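Local coordinates for protein beta-catenin homolog sys-1 (Caenorhabditis elegans, PDB 3C2G) that acts as a transcriptional coregulator in the Wnt asymmetry pathway, binding the TCF factor POP-1 directly to activate or repress target genes, at residues L228-M232 against T263-L267; M232-Y236 against A288-Q294; I277-R282 against V311-L317. All blocks are in the same frame, centred on the assembly; numbering follows the deposited sequence.

Overall arrangement
All three contacts lie in the all-helical armadillo domain, within about 20 Å of the centre of the chain. Contacts 1 and 2 are neighbours, with centres about 9 Å apart. Both use helix 224-239 and they share Met232, which meets helix 251-270 in one and helix 285-292 in the other. Contact 3 is further off, about 16 Å from contact 1 and 17 Å from contact 2, centre to centre. Along the chain it comes wholly after contact 1 and is interleaved with contact 2. Phe280 of contact 3 reaches both Asn229 and Ile289. Phe280 thus links contact 3 to both other contacts, and contact 3 also borders the bound POP-1 peptide.

Contact 1 of 3, residues L228-M232 against T263-L267; sequences LNAVM and TFDLL
Leu228 and Thr263 meet where two helices of the armadillo domain, 224-239 and 251-270, run nearly antiparallel. The short segments lie 10.4 Å apart, axis to axis, at 160°. The Thr263 methyl does most of the touching for that residue. CG2 of Thr263 sits 3.4 Å from the carbonyl O of Leu228 and also lies against Leu228 CB. Leu228 and Leu267 pass alongside each other, pointing in opposite senses, with Leu228 CD1 3.9 Å from Leu267 CD2. Leu266 crosses Leu228 at about a right angle, and its CD2 meets Leu228 CD1 at 3.8 Å. At the other end Met232, present as selenomethionine, makes a Met-aromatic contact. Its SE approaches the Phe264 ring obliquely, 4.7 Å from the centroid. Phe264 starts out from the far side of its helix, but CG turned anti to the carbonyl carbon (chi1 -73°) brings the ring back to Met232. Beyond this shell, Phe177 lies on Leu228 and Val231, and Phe191 and Phe194 of helix 189-198 pack on Leu266. Helix 298-311 backs Phe264 and Leu267. The buried hydroxyl of Thr263 is satisfied within its own helix by Val259 O. This bond is consistent with the rotation that points CG2 at Leu228. The hydroxyl still touches the opposite helix, with Thr263 OG1 4.0 Å from Val231 CG1.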
loop_
_atom_site.group_PDB
_atom_site.type_symbol
_atom_site.label_atom_id
_atom_site.label_comp_id
_atom_site.label_asym_id
_atom_site.label_seq_id
_atom_site.Cartn_x
_atom_site.Cartn_y
_atom_site.Cartn_z
ATOM N N LEU A 228 9.281 -6.256 -15.842
ATOM C CA LEU A 228 9.282 -5.008 -15.109
ATOM C C LEU A 228 10.542 -4.835 -14.259
ATOM O O LEU A 228 11.066 -3.722 -14.164
ATOM C CB LEU A 228 7.995 -4.846 -14.308
ATOM C CG LEU A 228 6.773 -4.592 -15.215
ATOM C CD1 LEU A 228 5.481 -4.469 -14.408
ATOM C CD2 LEU A 228 6.984 -3.345 -16.110
ATOM N N ASN A 229 11.049 -5.937 -13.688
ATOM C CA ASN A 229 12.308 -5.912 -12.956
ATOM C C ASN A 229 13.490 -5.519 -13.816
ATOM O O ASN A 229 14.333 -4.755 -13.376
ATOM C CB ASN A 229 12.609 -7.253 -12.268
ATOM C CG ASN A 229 11.839 -7.435 -10.959
ATOM O OD1 ASN A 229 11.221 -6.501 -10.446
ATOM N ND2 ASN A 229 11.870 -8.650 -10.419
ATOM N N ALA A 230 13.566 -6.044 -15.035
ATOM C CA ALA A 230 14.709 -5.741 -15.897
ATOM C C ALA A 230 14.646 -4.290 -16.399
ATOM O O ALA A 230 15.678 -3.666 -16.621
ATOM C CB ALA A 230 14.811 -6.721 -17.031
ATOM N N VAL A 231 13.434 -3.758 -16.509
ATOM C CA VAL A 231 13.211 -2.370 -16.887
ATOM C C VAL A 231 13.630 -1.409 -15.759
ATOM O O VAL A 231 14.305 -0.406 -16.014
ATOM C CB VAL A 231 11.722 -2.130 -17.330
ATOM C CG1 VAL A 231 11.419 -0.655 -17.490
ATOM C CG2 VAL A 231 11.406 -2.885 -18.619
HETATM N N MSE A 232 13.208 -1.708 -14.533
HETATM C CA MSE A 232 13.691 -1.018 -13.329
HETATM C C MSE A 232 15.219 -0.904 -13.354
HETATM O O MSE A 232 15.783 0.171 -13.187
HETATM C CB MSE A 232 13.335 -1.850 -12.108
HETATM C CG MSE A 232 12.244 -1.368 -11.173
HETATM SE SE MSE A 232 12.450 -2.525 -9.549
HETATM C CE MSE A 232 14.368 -2.338 -9.379
ATOM N N THR A 263 6.986 2.001 -13.044
ATOM C CA THR A 263 7.205 0.567 -12.901
ATOM C C THR A 263 6.928 0.111 -11.465
ATOM O O THR A 263 6.328 -0.938 -11.271
ATOM C CB THR A 263 8.610 0.182 -13.323
ATOM O OG1 THR A 263 8.774 0.493 -14.711
ATOM C CG2 THR A 263 8.863 -1.298 -13.111
ATOM N N PHE A 264 7.333 0.906 -10.474
ATOM C CA PHE A 264 6.988 0.612 -9.090
ATOM C C PHE A 264 5.469 0.613 -8.922
ATOM O O PHE A 264 4.906 -0.302 -8.324
ATOM C CB PHE A 264 7.618 1.620 -8.101
ATOM C CG PHE A 264 9.121 1.474 -7.903
ATOM C CD1 PHE A 264 9.755 0.242 -8.011
ATOM C CD2 PHE A 264 9.893 2.592 -7.563
ATOM C CE1 PHE A 264 11.137 0.126 -7.794
ATOM C CE2 PHE A 264 11.273 2.488 -7.343
ATOM C CZ PHE A 264 11.896 1.255 -7.458
ATOM N N ASP A 265 4.810 1.641 -9.446
ATOM C CA ASP A 265 3.352 1.765 -9.362
ATOM C C ASP A 265 2.631 0.584 -10.023
ATOM O O ASP A 265 1.687 0.049 -9.460
ATOM C CB ASP A 265 2.892 3.089 -9.985
ATOM C CG ASP A 265 1.378 3.307 -9.874
ATOM O OD1 ASP A 265 0.841 3.308 -8.738
ATOM O OD2 ASP A 265 0.719 3.474 -10.926
ATOM N N LEU A 266 3.090 0.166 -11.203
ATOM C CA LEU A 266 2.469 -0.955 -11.912
ATOM C C LEU A 266 2.649 -2.298 -11.157
ATOM O O LEU A 266 1.669 -3.029 -10.932
ATOM C CB LEU A 266 2.960 -1.034 -13.361
ATOM C CG LEU A 266 2.334 -2.083 -14.283
ATOM C CD1 LEU A 266 0.800 -2.033 -14.290
ATOM C CD2 LEU A 266 2.888 -1.976 -15.713
ATOM N N LEU A 267 3.877 -2.604 -10.741
ATOM C CA LEU A 267 4.122 -3.758 -9.857
ATOM C C LEU A 267 3.248 -3.749 -8.595
ATOM O O LEU A 267 2.708 -4.778 -8.211
ATOM C CB LEU A 267 5.585 -3.825 -9.461
ATOM C CG LEU A 267 6.487 -4.250 -10.601
ATOM C CD1 LEU A 267 7.894 -3.818 -10.297
ATOM C CD2 LEU A 267 6.357 -5.742 -10.843
#

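Contact 2 of 3, residues M232-Y236 against A288-Q294; sequences MIGSY and AITTVVQ
Tyr236 lies across the end of helix 285-292, its ring over Thr291 and Val292. This is near-parallel helix packing inside the armadillo domain, with the short helical segments 10.0 Å apart and 19° from parallel. CG of Tyr236 stands anti to the backbone N (chi1 178°), which carries the ring across to the other helix. One ring face takes a CH-pi contact from Val292 CA, 4.2 Å from the ring centroid. The same face lies over the carbonyl O of Thr291, which is 3.5 Å from Tyr236 CZ. The Gln294 amide plane is tilted 28° from the ring. Gln294 NE2 donates to Thr291 O in the carbonyl plane, on a lone pair, 2.8 Å away; the same oxygen faces the ring. Val292 and Tyr236 run antiparallel alongside one another, and Val292 CG2 packs on Tyr236 CB at 3.7 Å. Ile233 crosses to the same methyl with its CD1. The bend at the last torsion of Met232 brings CE towards Ala288 CB; its short approach to Val292 is doubtful. Val292 also touches Ile260 of helix 251-270 and Leu300 of helix 298-311. Thr291 CG2 touches the ring at Tyr236 CE2, 3.9 Å away.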
loop_
_atom_site.group_PDB
_atom_site.type_symbol
_atom_site.label_atom_id
_atom_site.label_comp_id
_atom_site.label_asym_id
_atom_site.label_seq_id
_atom_site.Cartn_x
_atom_site.Cartn_y
_atom_site.Cartn_z
HETATM N N MSE A 232 13.208 -1.708 -14.533
HETATM C CA MSE A 232 13.691 -1.018 -13.329
HETATM C C MSE A 232 15.219 -0.904 -13.354
HETATM O O MSE A 232 15.783 0.171 -13.187
HETATM C CB MSE A 232 13.335 -1.850 -12.108
HETATM C CG MSE A 232 12.244 -1.368 -11.173
HETATM SE SE MSE A 232 12.450 -2.525 -9.549
HETATM C CE MSE A 232 14.368 -2.338 -9.379
ATOM N N ILE A 233 15.870 -2.039 -13.576
ATOM C CA ILE A 233 17.303 -2.161 -13.437
ATOM C C ILE A 233 18.060 -1.543 -14.599
ATOM O O ILE A 233 19.052 -0.853 -14.388
ATOM C CB ILE A 233 17.717 -3.635 -13.202
ATOM C CG1 ILE A 233 17.228 -4.084 -11.827
ATOM C CG2 ILE A 233 19.232 -3.821 -13.315
ATOM C CD1 ILE A 233 17.826 -3.285 -10.657
ATOM N N GLY A 234 17.601 -1.814 -15.814
ATOM C CA GLY A 234 18.075 -1.124 -16.999
ATOM C C GLY A 234 18.022 0.390 -16.876
ATOM O O GLY A 234 18.973 1.070 -17.238
ATOM N N SER A 235 16.925 0.927 -16.359
ATOM C CA SER A 235 16.838 2.370 -16.151
ATOM C C SER A 235 17.805 2.813 -15.063
ATOM O O SER A 235 18.495 3.835 -15.215
ATOM C CB SER A 235 15.415 2.816 -15.798
ATOM O OG SER A 235 14.456 2.378 -16.752
ATOM N N TYR A 236 17.870 2.048 -13.970
ATOM C CA TYR A 236 18.786 2.396 -12.894
ATOM C C TYR A 236 20.212 2.463 -13.430
ATOM O O TYR A 236 20.948 3.400 -13.147
ATOM C CB TYR A 236 18.707 1.441 -11.699
ATOM C CG TYR A 236 19.718 1.828 -10.657
ATOM C CD1 TYR A 236 19.543 2.982 -9.886
ATOM C CD2 TYR A 236 20.886 1.094 -10.491
ATOM C CE1 TYR A 236 20.495 3.379 -8.959
ATOM C CE2 TYR A 236 21.834 1.468 -9.561
ATOM C CZ TYR A 236 21.634 2.612 -8.797
ATOM O OH TYR A 236 22.588 2.982 -7.871
ATOM N N ALA A 288 16.213 -5.839 -6.069
ATOM C CA ALA A 288 16.072 -4.880 -7.156
ATOM C C ALA A 288 15.617 -3.510 -6.638
ATOM O O ALA A 288 16.229 -2.489 -6.934
ATOM C CB ALA A 288 15.115 -5.410 -8.201
ATOM N N ILE A 289 14.554 -3.494 -5.850
ATOM C CA ILE A 289 14.074 -2.249 -5.270
ATOM C C ILE A 289 15.156 -1.517 -4.473
ATOM O O ILE A 289 15.348 -0.314 -4.648
ATOM C CB ILE A 289 12.849 -2.483 -4.378
ATOM C CG1 ILE A 289 11.688 -3.016 -5.218
ATOM C CG2 ILE A 289 12.428 -1.191 -3.692
ATOM C CD1 ILE A 289 10.543 -3.508 -4.371
ATOM N N THR A 290 15.867 -2.244 -3.617
ATOM C CA THR A 290 16.829 -1.615 -2.733
ATOM C C THR A 290 18.034 -1.082 -3.494
ATOM O O THR A 290 18.601 -0.065 -3.086
ATOM C CB THR A 290 17.239 -2.509 -1.513
ATOM O OG1 THR A 290 17.912 -3.672 -1.974
ATOM C CG2 THR A 290 16.019 -2.954 -0.742
ATOM N N THR A 291 18.401 -1.738 -4.597
ATOM C CA THR A 291 19.466 -1.250 -5.483
ATOM C C THR A 291 19.080 0.089 -6.116
ATOM O O THR A 291 19.884 1.019 -6.158
ATOM C CB THR A 291 19.771 -2.255 -6.620
ATOM O OG1 THR A 291 20.186 -3.503 -6.060
ATOM C CG2 THR A 291 20.894 -1.738 -7.564
ATOM N N VAL A 292 17.833 0.162 -6.586
ATOM C CA VAL A 292 17.327 1.294 -7.336
ATOM C C VAL A 292 17.149 2.513 -6.450
ATOM O O VAL A 292 17.444 3.629 -6.876
ATOM C CB VAL A 292 16.014 0.928 -8.089
ATOM C CG1 VAL A 292 15.254 2.182 -8.549
ATOM C CG2 VAL A 292 16.334 0.025 -9.288
ATOM N N VAL A 293 16.694 2.307 -5.218
ATOM C CA VAL A 293 16.484 3.435 -4.309
ATOM C C VAL A 293 17.768 4.019 -3.724
ATOM O O VAL A 293 17.711 4.877 -2.858
ATOM C CB VAL A 293 15.455 3.145 -3.192
ATOM C CG1 VAL A 293 14.116 2.747 -3.798
ATOM C CG2 VAL A 293 15.963 2.085 -2.218
ATOM N N GLN A 294 18.921 3.573 -4.211
ATOM C CA GLN A 294 20.183 4.277 -3.935
ATOM C C GLN A 294 20.248 5.605 -4.697
ATOM O O GLN A 294 21.053 6.463 -4.353
ATOM C CB GLN A 294 21.406 3.422 -4.300
ATOM C CG GLN A 294 21.540 2.115 -3.518
ATOM C CD GLN A 294 22.635 1.184 -4.067
ATOM O OE1 GLN A 294 23.560 0.815 -3.340
ATOM N NE2 GLN A 294 22.527 0.798 -5.338
#

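Contact 3 of 3, residues I277-R282 against V311-L317; sequences IDGFVR and VSDAKAL
Ile277 and Asp278 bring the last turns of helix 274-282 against the bend after helix 298-311, with the CA atoms of Asp278 and Ala316 5.6 Å apart. In this helix-to-loop junction of the armadillo domain, a type I turn from Val311 to Ala314 leads into a short 3-10 segment, 315-317. Asp278 makes the hydrogen bond between the two segments. Its OD1 accepts the backbone N-H of Ala316 at 2.7 Å and 155°, and the N-H comes in almost in line with the CG-OD1 bond. Replacing Asp278 with an alanine would probably leave that N-H without its acceptor and the start of the 3-10 segment less firmly tied to the helix. The apolar part sets branched side chains of the helix, and Phe280, against Val311, Leu317 and two alanine methyls. CG2 of Val281 rests on Ala314 CB, and Val281 CG1 is 3.8 Å from Ala316 CB. Phe280 lies crosswise to Val311 and touches its CG1 with CD2. Val286 of the next helix backs Val281, Val311 and Leu317. Arg282 is held by Gln217 O through NH2. Asp313 forms a salt bridge with a basic side chain of the bound peptide, so this junction borders the POP-1 site. Ile277 has CG1 between the backbone N and carbonyl carbon (chi1 79°). That rotation, with the chain extended beyond CG1, puts CD1 beside Ala314 CB and 3.7 Å from Asp313 OD1.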
loop_
_atom_site.group_PDB
_atom_site.type_symbol
_atom_site.label_atom_id
_atom_site.label_comp_id
_atom_site.label_asym_id
_atom_site.label_seq_id
_atom_site.Cartn_x
_atom_site.Cartn_y
_atom_site.Cartn_z
ATOM N N ILE A 277 3.282 -11.705 -4.531
ATOM C CA ILE A 277 4.401 -11.099 -3.794
ATOM C C ILE A 277 5.516 -12.107 -3.519
ATOM O O ILE A 277 6.691 -11.741 -3.543
ATOM C CB ILE A 277 3.972 -10.328 -2.492
ATOM C CG1 ILE A 277 3.699 -11.291 -1.336
ATOM C CG2 ILE A 277 2.774 -9.391 -2.775
ATOM C CD1 ILE A 277 3.355 -10.621 -0.031
ATOM N N ASP A 278 5.160 -13.375 -3.297
ATOM C CA ASP A 278 6.176 -14.437 -3.157
ATOM C C ASP A 278 6.905 -14.693 -4.477
ATOM O O ASP A 278 8.121 -14.908 -4.484
ATOM C CB ASP A 278 5.600 -15.727 -2.552
ATOM C CG ASP A 278 5.533 -15.679 -1.014
ATOM O OD1 ASP A 278 6.597 -15.602 -0.359
ATOM O OD2 ASP A 278 4.415 -15.714 -0.453
ATOM N N GLY A 279 6.181 -14.628 -5.594
ATOM C CA GLY A 279 6.813 -14.730 -6.918
ATOM C C GLY A 279 7.823 -13.619 -7.154
ATOM O O GLY A 279 8.913 -13.847 -7.668
ATOM N N PHE A 280 7.451 -12.411 -6.754
ATOM C CA PHE A 280 8.285 -11.238 -6.899
ATOM C C PHE A 280 9.561 -11.367 -6.051
ATOM O O PHE A 280 10.684 -11.078 -6.512
ATOM C CB PHE A 280 7.456 -10.010 -6.501
ATOM C CG PHE A 280 8.194 -8.706 -6.607
ATOM C CD1 PHE A 280 8.569 -8.199 -7.845
ATOM C CD2 PHE A 280 8.494 -7.974 -5.462
ATOM C CE1 PHE A 280 9.238 -6.988 -7.940
ATOM C CE2 PHE A 280 9.161 -6.753 -5.545
ATOM C CZ PHE A 280 9.535 -6.262 -6.788
ATOM N N VAL A 281 9.395 -11.837 -4.821
ATOM C CA VAL A 281 10.535 -12.024 -3.947
ATOM C C VAL A 281 11.469 -13.132 -4.436
ATOM O O VAL A 281 12.675 -12.991 -4.333
ATOM C CB VAL A 281 10.103 -12.235 -2.493
ATOM C CG1 VAL A 281 11.314 -12.573 -1.594
ATOM C CG2 VAL A 281 9.355 -10.989 -1.979
ATOM N N ARG A 282 10.935 -14.213 -4.992
ATOM C CA ARG A 282 11.787 -15.271 -5.549
ATOM C C ARG A 282 12.504 -14.821 -6.830
ATOM O O ARG A 282 13.505 -15.408 -7.231
ATOM C CB ARG A 282 10.993 -16.581 -5.776
ATOM C CG ARG A 282 10.237 -17.113 -4.519
ATOM C CD ARG A 282 9.498 -18.472 -4.687
ATOM N NE ARG A 282 8.784 -18.641 -5.962
ATOM C CZ ARG A 282 7.472 -18.454 -6.166
ATOM N NH1 ARG A 282 6.658 -18.064 -5.185
ATOM N NH2 ARG A 282 6.963 -18.659 -7.378
ATOM N N VAL A 311 5.192 -5.755 -0.045
ATOM C CA VAL A 311 5.641 -7.141 -0.213
ATOM C C VAL A 311 6.304 -7.708 1.061
ATOM O O VAL A 311 6.826 -8.830 1.048
ATOM C CB VAL A 311 6.633 -7.299 -1.423
ATOM C CG1 VAL A 311 6.010 -6.769 -2.719
ATOM C CG2 VAL A 311 7.979 -6.609 -1.148
ATOM N N SER A 312 6.271 -6.925 2.139
ATOM C CA SER A 312 7.047 -7.194 3.337
ATOM C C SER A 312 6.589 -8.429 4.125
ATOM O O SER A 312 7.378 -9.028 4.846
ATOM C CB SER A 312 7.051 -5.964 4.246
ATOM O OG SER A 312 5.748 -5.667 4.704
ATOM N N ASP A 313 5.322 -8.805 3.979
ATOM C CA ASP A 313 4.798 -9.979 4.656
ATOM C C ASP A 313 5.040 -11.306 3.913
ATOM O O ASP A 313 4.518 -12.347 4.301
ATOM C CB ASP A 313 3.319 -9.782 5.015
ATOM C CG ASP A 313 2.434 -9.497 3.794
ATOM O OD1 ASP A 313 2.761 -8.603 2.968
ATOM O OD2 ASP A 313 1.376 -10.159 3.673
ATOM N N ALA A 314 5.866 -11.285 2.875
ATOM C CA ALA A 314 6.109 -12.483 2.082
ATOM C C ALA A 314 6.929 -13.543 2.833
ATOM O O ALA A 314 7.979 -13.247 3.414
ATOM C CB ALA A 314 6.781 -12.120 0.787
ATOM N N LYS A 315 6.453 -14.786 2.800
ATOM C CA LYS A 315 7.149 -15.883 3.465
ATOM C C LYS A 315 8.489 -16.173 2.787
ATOM O O LYS A 315 9.444 -16.599 3.465
ATOM C CB LYS A 315 6.267 -17.142 3.533
ATOM C CG LYS A 315 5.196 -17.121 4.668
ATOM C CD LYS A 315 4.067 -18.134 4.377
ATOM C CE LYS A 315 3.509 -18.763 5.662
ATOM N NZ LYS A 315 2.595 -17.856 6.435
ATOM N N ALA A 316 8.569 -15.920 1.472
ATOM C CA ALA A 316 9.835 -16.070 0.728
ATOM C C ALA A 316 10.970 -15.187 1.254
ATOM O O ALA A 316 12.136 -15.467 0.998
ATOM C CB ALA A 316 9.631 -15.837 -0.748
ATOM N N LEU A 317 10.644 -14.124 1.994
ATOM C CA LEU A 317 11.689 -13.285 2.596
ATOM C C LEU A 317 12.498 -14.049 3.666
ATOM O O LEU A 317 13.578 -13.600 4.078
ATOM C CB LEU A 317 11.123 -11.956 3.106
ATOM C CG LEU A 317 10.800 -10.892 2.025
ATOM C CD1 LEU A 317 9.638 -9.997 2.428
ATOM C CD2 LEU A 317 12.003 -10.040 1.675
#